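PDB 3PGB: amine oxidase from Emericella nidulans, which probably oxidises primary amines to aldehydes, as a copper amine oxidase that carries one topaquinone cofactor per subunit. Local coordinates for residues P112-E116 and R650-F654; T129-R135 and D148-L154. All blocks are in the same frame, centred on the assembly; numbering follows the deposited sequence.

Contact 1. Residues P112-E116 and R650-F654; sequences PNKSE and RQHDF
N113, the residue just before helix 114-122, lays its side-chain amide flat against the carboxylate of D653. The two planes are only 3° apart, and CG of N113 lies 3.7 Å from CB of D653. Separately, CB of N113 comes within 3.5 Å of D653 OD2. K114 follows in the first turn of the helix and offers its backbone N to D653 OD1 at 3.0 Å, a weak, bent bond. With CG anti to the backbone N (chi1 -173°) and the rest of the chain extended, K114 runs past Q651, its CD 3.8 Å from Q651 NE2, and carries NZ to D543, D541 and D687. All three belong to a calcium site, so a long cationic chain suits this position. An aspartate from a loop thus receives N-H groups of the first helical turn, where the helix dipole would favour a negative charge. S115 adds a weak bond from its backbone N and a short one from its hydroxyl: OG meets D653 OD2 at 2.7 Å, nearly in line with the C-O bond. From the same loop as D653, Q651 NE2 donates to D653 OD1 at 3.2 Å, from above the carboxylate plane.

Contact 2. Residues T129-R135 and D148-L154; sequences TRHAHVR and DILVGPL
V134 and I149 lie side by side on one face of a beta hairpin, strands 131-138 and 145-152, with CB of V134 3.7 Å from CG1 of I149. V134 CG2 also meets CG2 of V151 at 3.8 Å, and A132 CB faces V151 CB across the strands and extends the patch. Beta-branched residues suit extended strands, and here they face helix 73-84 and W162. A132 with V151 and V134 with I149 are antiparallel hydrogen-bonded pairs, each joined by two N-H to O bonds. On the other face L150 brings CD2 to 3.3 Å from A132 O. Past G152, a cis peptide bond precedes P153, whose CB packs on T129 CG2. Beyond it L154 N bonds to R130 O at 3.0 Å, and a water links R130 N to L154 O.

At the other end the face of L150 becomes polar. A chi1 of 170° swings the H133 ring away from its own backbone N and brings its NE2 edge to D148, while its ND1 is held by E108. D148 OD1 bonds to H660. R135 runs alongside D148 and continues to D361, its guanidinium plane turned 81° from the carboxylate; its NE forms a long salt bridge to D148 OD2 (3.5 Å). That same OD2 accepts a hydrogen bond from H133 NE2 at 2.8 Å; OD2 lies near the plane of the H133 ring, while NE2 stands 36° out of the carboxylate plane.

How the contacts relate
From the N terminus, the chain passes through helix 73-84 and strand 102-110 before reaching 112-116, the first half of contact 1. Helix 114-122 begins there, and after strand 131-138 the chain turns back as strand 145-152, so contact 2 closes a short hairpin loop with 12 residues between its segments. Contact 1 is completed only at 650-654, after 533 intervening residues, and contact 2 is nested inside that long loop. The centres are about 17 Å apart and the nearest atoms about 4 Å, without touching. Contact 2 is local, within an antiparallel sheet near the start of the chain; contact 1 ties the helix between two strands of that sheet to a loop of the copper amine oxidase enzyme domain.

Contact 1. Residues P112-E116 and R650-F654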
ATOM      1  N   PRO A 112       5.825 -23.337  24.932  1.00 24.02           N
ATOM      2  CA  PRO A 112       4.822 -24.268  25.419  1.00 24.28           C
ATOM      3  C   PRO A 112       3.673 -24.427  24.432  1.00 24.44           C
ATOM      4  O   PRO A 112       3.397 -23.524  23.642  1.00 24.37           O
ATOM      5  CB  PRO A 112       4.338 -23.624  26.723  1.00 24.20           C
ATOM      6  CG  PRO A 112       4.609 -22.196  26.565  1.00 24.20           C
ATOM      7  CD  PRO A 112       5.835 -22.085  25.707  1.00 24.14           C
ATOM      8  N   ASN A 113       3.033 -25.587  24.480  1.00 24.65           N
ATOM      9  CA  ASN A 113       1.879 -25.867  23.651  1.00 24.90           C
ATOM     10  C   ASN A 113       0.749 -24.889  23.966  1.00 24.90           C
ATOM     11  O   ASN A 113       0.603 -24.442  25.107  1.00 24.74           O
ATOM     12  CB  ASN A 113       1.415 -27.313  23.877  1.00 25.08           C
ATOM     13  CG  ASN A 113       2.421 -28.341  23.374  1.00 25.57           C
ATOM     14  OD1 ASN A 113       3.216 -28.061  22.473  1.00 26.32           O
ATOM     15  ND2 ASN A 113       2.387 -29.539  23.951  1.00 25.60           N
ATOM     16  N   LYS A 114      -0.043 -24.556  22.952  1.00 24.97           N
ATOM     17  CA  LYS A 114      -1.186 -23.655  23.133  1.00 25.14           C
ATOM     18  C   LYS A 114      -2.163 -24.205  24.174  1.00 25.47           C
ATOM     19  O   LYS A 114      -2.756 -23.446  24.942  1.00 25.60           O
ATOM     20  CB  LYS A 114      -1.899 -23.435  21.798  1.00 24.99           C
ATOM     21  CG  LYS A 114      -3.009 -22.396  21.817  1.00 24.97           C
ATOM     22  CD  LYS A 114      -3.681 -22.298  20.453  1.00 24.12           C
ATOM     23  CE  LYS A 114      -4.901 -21.399  20.489  1.00 23.77           C
ATOM     24  NZ  LYS A 114      -5.340 -21.022  19.114  1.00 23.17           N
ATOM     25  N   SER A 115      -2.317 -25.528  24.198  1.00 25.80           N
ATOM     26  CA  SER A 115      -3.204 -26.188  25.155  1.00 26.02           C
ATOM     27  C   SER A 115      -2.732 -26.016  26.609  1.00 26.13           C
ATOM     28  O   SER A 115      -3.545 -26.091  27.529  1.00 25.93           O
ATOM     29  CB  SER A 115      -3.367 -27.674  24.799  1.00 25.98           C
ATOM     30  OG  SER A 115      -2.106 -28.324  24.694  1.00 26.44           O
ATOM     31  N   GLU A 116      -1.429 -25.792  26.804  1.00 26.36           N
ATOM     32  CA  GLU A 116      -0.867 -25.418  28.118  1.00 26.58           C
ATOM     33  C   GLU A 116      -1.009 -23.924  28.397  1.00 26.36           C
ATOM     34  O   GLU A 116      -1.297 -23.521  29.526  1.00 26.48           O
ATOM     35  CB  GLU A 116       0.631 -25.735  28.196  1.00 26.79           C
ATOM     36  CG  GLU A 116       1.009 -27.186  28.375  1.00 28.13           C
ATOM     37  CD  GLU A 116       2.518 -27.346  28.461  1.00 30.42           C
ATOM     38  OE1 GLU A 116       3.047 -27.349  29.598  1.00 31.94           O
ATOM     39  OE2 GLU A 116       3.180 -27.423  27.394  1.00 31.50           O
ATOM     40  N   ARG A 650      -6.161 -26.515  10.345  1.00 18.10           N
ATOM     41  CA  ARG A 650      -6.644 -26.648  11.707  1.00 18.75           C
ATOM     42  C   ARG A 650      -5.457 -26.601  12.650  1.00 18.63           C
ATOM     43  O   ARG A 650      -4.405 -27.179  12.357  1.00 18.64           O
ATOM     44  CB  ARG A 650      -7.418 -27.945  11.900  1.00 18.93           C
ATOM     45  CG  ARG A 650      -8.009 -28.046  13.277  1.00 21.13           C
ATOM     46  CD  ARG A 650      -9.001 -29.156  13.383  1.00 24.17           C
ATOM     47  NE  ARG A 650      -9.699 -29.103  14.657  1.00 26.54           N
ATOM     48  CZ  ARG A 650     -10.554 -30.030  15.083  1.00 29.01           C
ATOM     49  NH1 ARG A 650     -10.827 -31.100  14.330  1.00 29.39           N
ATOM     50  NH2 ARG A 650     -11.148 -29.882  16.270  1.00 29.56           N
ATOM     51  N   GLN A 651      -5.632 -25.913  13.775  1.00 18.59           N
ATOM     52  CA  GLN A 651      -4.557 -25.743  14.747  1.00 18.69           C
ATOM     53  C   GLN A 651      -4.218 -27.075  15.420  1.00 18.55           C
ATOM     54  O   GLN A 651      -5.103 -27.851  15.785  1.00 18.61           O
ATOM     55  CB  GLN A 651      -4.943 -24.702  15.808  1.00 18.90           C
ATOM     56  CG  GLN A 651      -3.766 -24.145  16.635  1.00 19.09           C
ATOM     57  CD  GLN A 651      -3.301 -25.066  17.763  1.00 19.50           C
ATOM     58  OE1 GLN A 651      -4.052 -25.914  18.250  1.00 19.07           O
ATOM     59  NE2 GLN A 651      -2.050 -24.895  18.180  1.00 19.10           N
ATOM     60  N   HIS A 652      -2.923 -27.326  15.560  1.00 18.31           N
ATOM     61  CA  HIS A 652      -2.423 -28.426  16.356  1.00 18.14           C
ATOM     62  C   HIS A 652      -1.174 -27.955  17.060  1.00 18.14           C
ATOM     63  O   HIS A 652      -0.430 -27.132  16.532  1.00 18.03           O
ATOM     64  CB  HIS A 652      -2.093 -29.627  15.475  1.00 18.17           C
ATOM     65  CG  HIS A 652      -3.286 -30.224  14.804  1.00 18.10           C
ATOM     66  ND1 HIS A 652      -4.364 -30.720  15.508  1.00 18.03           N
ATOM     67  CD2 HIS A 652      -3.576 -30.400  13.495  1.00 18.01           C
ATOM     68  CE1 HIS A 652      -5.265 -31.177  14.658  1.00 18.68           C
ATOM     69  NE2 HIS A 652      -4.812 -30.994  13.430  1.00 18.26           N
ATOM     70  N   ASP A 653      -0.936 -28.480  18.254  1.00 18.15           N
ATOM     71  CA  ASP A 653       0.286 -28.157  18.974  1.00 18.23           C
ATOM     72  C   ASP A 653       1.488 -28.844  18.338  1.00 17.77           C
ATOM     73  O   ASP A 653       2.611 -28.384  18.503  1.00 17.93           O
ATOM     74  CB  ASP A 653       0.141 -28.492  20.459  1.00 18.41           C
ATOM     75  CG  ASP A 653      -0.861 -27.585  21.150  1.00 19.49           C
ATOM     76  OD1 ASP A 653      -0.965 -26.409  20.746  1.00 21.82           O
ATOM     77  OD2 ASP A 653      -1.547 -28.034  22.089  1.00 20.94           O
ATOM     78  N   PHE A 654       1.240 -29.919  17.592  1.00 17.29           N
ATOM     79  CA  PHE A 654       2.289 -30.591  16.819  1.00 16.94           C
ATOM     80  C   PHE A 654       2.538 -29.963  15.429  1.00 16.76           C
ATOM     81  O   PHE A 654       3.311 -30.506  14.632  1.00 16.47           O
ATOM     82  CB  PHE A 654       2.013 -32.103  16.704  1.00 16.98           C
ATOM     83  CG  PHE A 654       0.633 -32.453  16.209  1.00 16.58           C
ATOM     84  CD1 PHE A 654       0.362 -32.503  14.852  1.00 16.30           C
ATOM     85  CD2 PHE A 654      -0.381 -32.774  17.108  1.00 17.08           C
ATOM     86  CE1 PHE A 654      -0.904 -32.835  14.395  1.00 17.70           C
ATOM     87  CE2 PHE A 654      -1.657 -33.104  16.664  1.00 17.25           C
ATOM     88  CZ  PHE A 654      -1.921 -33.142  15.302  1.00 17.46           C
TER

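Contact 2. Residues T129-R135 and D148-L154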
ATOM      1  N   THR A 129       5.374 -25.483  32.792  1.00 22.14           N
ATOM      2  CA  THR A 129       6.731 -25.825  33.185  1.00 22.01           C
ATOM      3  C   THR A 129       7.632 -25.524  32.005  1.00 21.96           C
ATOM      4  O   THR A 129       7.298 -25.849  30.866  1.00 21.83           O
ATOM      5  CB  THR A 129       6.864 -27.317  33.571  1.00 22.11           C
ATOM      6  OG1 THR A 129       5.995 -27.609  34.674  1.00 21.82           O
ATOM      7  CG2 THR A 129       8.305 -27.653  33.953  1.00 21.83           C
ATOM      8  N   ARG A 130       8.761 -24.885  32.273  1.00 21.96           N
ATOM      9  CA  ARG A 130       9.663 -24.492  31.205  1.00 22.21           C
ATOM     10  C   ARG A 130      10.522 -25.670  30.797  1.00 22.18           C
ATOM     11  O   ARG A 130      10.950 -26.446  31.650  1.00 22.29           O
ATOM     12  CB  ARG A 130      10.573 -23.344  31.633  1.00 22.30           C
ATOM     13  CG  ARG A 130       9.856 -22.178  32.297  1.00 22.56           C
ATOM     14  CD  ARG A 130      10.683 -20.903  32.205  1.00 22.66           C
ATOM     15  NE  ARG A 130      10.165 -20.041  31.151  1.00 23.02           N
ATOM     16  CZ  ARG A 130      10.861 -19.121  30.492  1.00 22.78           C
ATOM     17  NH1 ARG A 130      12.150 -18.907  30.753  1.00 22.17           N
ATOM     18  NH2 ARG A 130      10.247 -18.413  29.550  1.00 23.09           N
ATOM     19  N   HIS A 131      10.761 -25.790  29.490  1.00 22.08           N
ATOM     20  CA  HIS A 131      11.729 -26.741  28.940  1.00 21.85           C
ATOM     21  C   HIS A 131      12.572 -26.030  27.901  1.00 21.53           C
ATOM     22  O   HIS A 131      12.098 -25.104  27.238  1.00 21.50           O
ATOM     23  CB  HIS A 131      11.029 -27.928  28.277  1.00 21.86           C
ATOM     24  CG  HIS A 131      10.044 -28.618  29.161  1.00 22.58           C
ATOM     25  ND1 HIS A 131      10.367 -29.727  29.912  1.00 23.22           N
ATOM     26  CD2 HIS A 131       8.740 -28.355  29.417  1.00 23.07           C
ATOM     27  CE1 HIS A 131       9.305 -30.116  30.595  1.00 23.63           C
ATOM     28  NE2 HIS A 131       8.305 -29.301  30.312  1.00 23.06           N
ATOM     29  N   ALA A 132      13.817 -26.469  27.756  1.00 21.24           N
ATOM     30  CA  ALA A 132      14.695 -25.942  26.722  1.00 20.98           C
ATOM     31  C   ALA A 132      14.583 -26.798  25.460  1.00 20.69           C
ATOM     32  O   ALA A 132      14.393 -28.011  25.533  1.00 20.83           O
ATOM     33  CB  ALA A 132      16.138 -25.897  27.213  1.00 20.92           C
ATOM     34  N   HIS A 133      14.660 -26.139  24.310  1.00 20.45           N
ATOM     35  CA  HIS A 133      14.853 -26.801  23.030  1.00 20.15           C
ATOM     36  C   HIS A 133      16.337 -26.666  22.697  1.00 19.79           C
ATOM     37  O   HIS A 133      16.881 -25.560  22.696  1.00 19.61           O
ATOM     38  CB  HIS A 133      13.970 -26.160  21.955  1.00 20.16           C
ATOM     39  CG  HIS A 133      14.281 -26.611  20.560  1.00 20.95           C
ATOM     40  ND1 HIS A 133      14.276 -25.750  19.483  1.00 21.66           N
ATOM     41  CD2 HIS A 133      14.617 -27.827  20.067  1.00 21.77           C
ATOM     42  CE1 HIS A 133      14.593 -26.417  18.387  1.00 22.53           C
ATOM     43  NE2 HIS A 133      14.803 -27.680  18.714  1.00 22.82           N
ATOM     44  N   VAL A 134      16.999 -27.794  22.458  1.00 19.58           N
ATOM     45  CA  VAL A 134      18.420 -27.788  22.134  1.00 19.42           C
ATOM     46  C   VAL A 134      18.649 -28.458  20.786  1.00 19.46           C
ATOM     47  O   VAL A 134      17.962 -29.419  20.439  1.00 19.62           O
ATOM     48  CB  VAL A 134      19.253 -28.480  23.232  1.00 19.32           C
ATOM     49  CG1 VAL A 134      20.719 -28.592  22.814  1.00 19.30           C
ATOM     50  CG2 VAL A 134      19.136 -27.721  24.540  1.00 18.79           C
ATOM     51  N   ARG A 135      19.594 -27.913  20.022  1.00 19.56           N
ATOM     52  CA  ARG A 135      20.031 -28.496  18.759  1.00 19.59           C
ATOM     53  C   ARG A 135      21.504 -28.830  18.818  1.00 19.38           C
ATOM     54  O   ARG A 135      22.324 -27.990  19.193  1.00 19.15           O
ATOM     55  CB  ARG A 135      19.823 -27.531  17.600  1.00 19.73           C
ATOM     56  CG  ARG A 135      18.390 -27.392  17.175  1.00 20.84           C
ATOM     57  CD  ARG A 135      18.266 -27.085  15.694  1.00 22.32           C
ATOM     58  NE  ARG A 135      17.283 -26.030  15.475  1.00 23.60           N
ATOM     59  CZ  ARG A 135      17.564 -24.763  15.185  1.00 24.34           C
ATOM     60  NH1 ARG A 135      18.819 -24.340  15.032  1.00 24.90           N
ATOM     61  NH2 ARG A 135      16.565 -23.904  15.031  1.00 24.64           N
ATOM     62  N   ASP A 148      17.431 -32.264  17.118  1.00 19.83           N
ATOM     63  CA  ASP A 148      16.509 -31.533  17.982  1.00 20.02           C
ATOM     64  C   ASP A 148      16.167 -32.377  19.217  1.00 20.25           C
ATOM     65  O   ASP A 148      15.660 -33.496  19.088  1.00 19.99           O
ATOM     66  CB  ASP A 148      15.215 -31.188  17.229  1.00 19.99           C
ATOM     67  CG  ASP A 148      15.416 -30.134  16.155  1.00 20.13           C
ATOM     68  OD1 ASP A 148      15.155 -30.431  14.968  1.00 20.05           O
ATOM     69  OD2 ASP A 148      15.815 -28.999  16.490  1.00 20.61           O
ATOM     70  N   ILE A 149      16.432 -31.834  20.406  1.00 20.68           N
ATOM     71  CA  ILE A 149      16.113 -32.519  21.673  1.00 21.12           C
ATOM     72  C   ILE A 149      15.393 -31.572  22.651  1.00 21.64           C
ATOM     73  O   ILE A 149      15.387 -30.360  22.447  1.00 21.72           O
ATOM     74  CB  ILE A 149      17.391 -33.118  22.338  1.00 20.95           C
ATOM     75  CG1 ILE A 149      18.383 -32.019  22.721  1.00 21.09           C
ATOM     76  CG2 ILE A 149      18.076 -34.087  21.397  1.00 20.29           C
ATOM     77  CD1 ILE A 149      19.628 -32.528  23.419  1.00 21.62           C
ATOM     78  N   LEU A 150      14.782 -32.135  23.694  1.00 22.31           N
ATOM     79  CA  LEU A 150      14.163 -31.349  24.770  1.00 22.78           C
ATOM     80  C   LEU A 150      14.932 -31.547  26.066  1.00 23.44           C
ATOM     81  O   LEU A 150      15.162 -32.686  26.477  1.00 23.65           O
ATOM     82  CB  LEU A 150      12.716 -31.778  25.017  1.00 22.70           C
ATOM     83  CG  LEU A 150      11.569 -31.062  24.305  1.00 22.75           C
ATOM     84  CD1 LEU A 150      10.251 -31.413  25.003  1.00 22.22           C
ATOM     85  CD2 LEU A 150      11.762 -29.553  24.262  1.00 22.77           C
ATOM     86  N   VAL A 151      15.309 -30.447  26.717  1.00 23.94           N
ATOM     87  CA  VAL A 151      15.975 -30.509  28.015  1.00 24.24           C
ATOM     88  C   VAL A 151      15.082 -29.885  29.084  1.00 24.89           C
ATOM     89  O   VAL A 151      14.751 -28.696  29.019  1.00 25.09           O
ATOM     90  CB  VAL A 151      17.332 -29.799  27.990  1.00 24.25           C
ATOM     91  CG1 VAL A 151      17.951 -29.783  29.384  1.00 23.89           C
ATOM     92  CG2 VAL A 151      18.266 -30.478  26.987  1.00 23.65           C
ATOM     93  N   GLY A 152      14.685 -30.695  30.061  1.00 25.31           N
ATOM     94  CA  GLY A 152      13.816 -30.226  31.128  1.00 25.62           C
ATOM     95  C   GLY A 152      13.466 -31.313  32.126  1.00 25.89           C
ATOM     96  O   GLY A 152      13.889 -32.455  31.964  1.00 26.01           O
ATOM     97  N   PRO A 153      12.681 -30.967  33.167  1.00 26.37           N
ATOM     98  CA  PRO A 153      12.130 -29.629  33.412  1.00 26.37           C
ATOM     99  C   PRO A 153      13.176 -28.642  33.903  1.00 26.46           C
ATOM    100  O   PRO A 153      14.221 -29.046  34.426  1.00 26.35           O
ATOM    101  CB  PRO A 153      11.088 -29.866  34.519  1.00 26.36           C
ATOM    102  CG  PRO A 153      10.964 -31.355  34.666  1.00 26.58           C
ATOM    103  CD  PRO A 153      12.281 -31.906  34.227  1.00 26.51           C
ATOM    104  N   LEU A 154      12.892 -27.357  33.716  1.00 26.68           N
ATOM    105  CA  LEU A 154      13.693 -26.293  34.306  1.00 26.74           C
ATOM    106  C   LEU A 154      12.975 -25.805  35.569  1.00 26.71           C
ATOM    107  O   LEU A 154      11.762 -25.969  35.688  1.00 26.80           O
ATOM    108  CB  LEU A 154      13.900 -25.144  33.312  1.00 26.81           C
ATOM    109  CG  LEU A 154      14.612 -25.466  31.990  1.00 26.82           C
ATOM    110  CD1 LEU A 154      14.953 -24.185  31.236  1.00 26.35           C
ATOM    111  CD2 LEU A 154      15.869 -26.284  32.214  1.00 27.26           C
TER
HETATM  112  O   HOH W   1       9.472 -24.270  35.097  1.00 25.37           O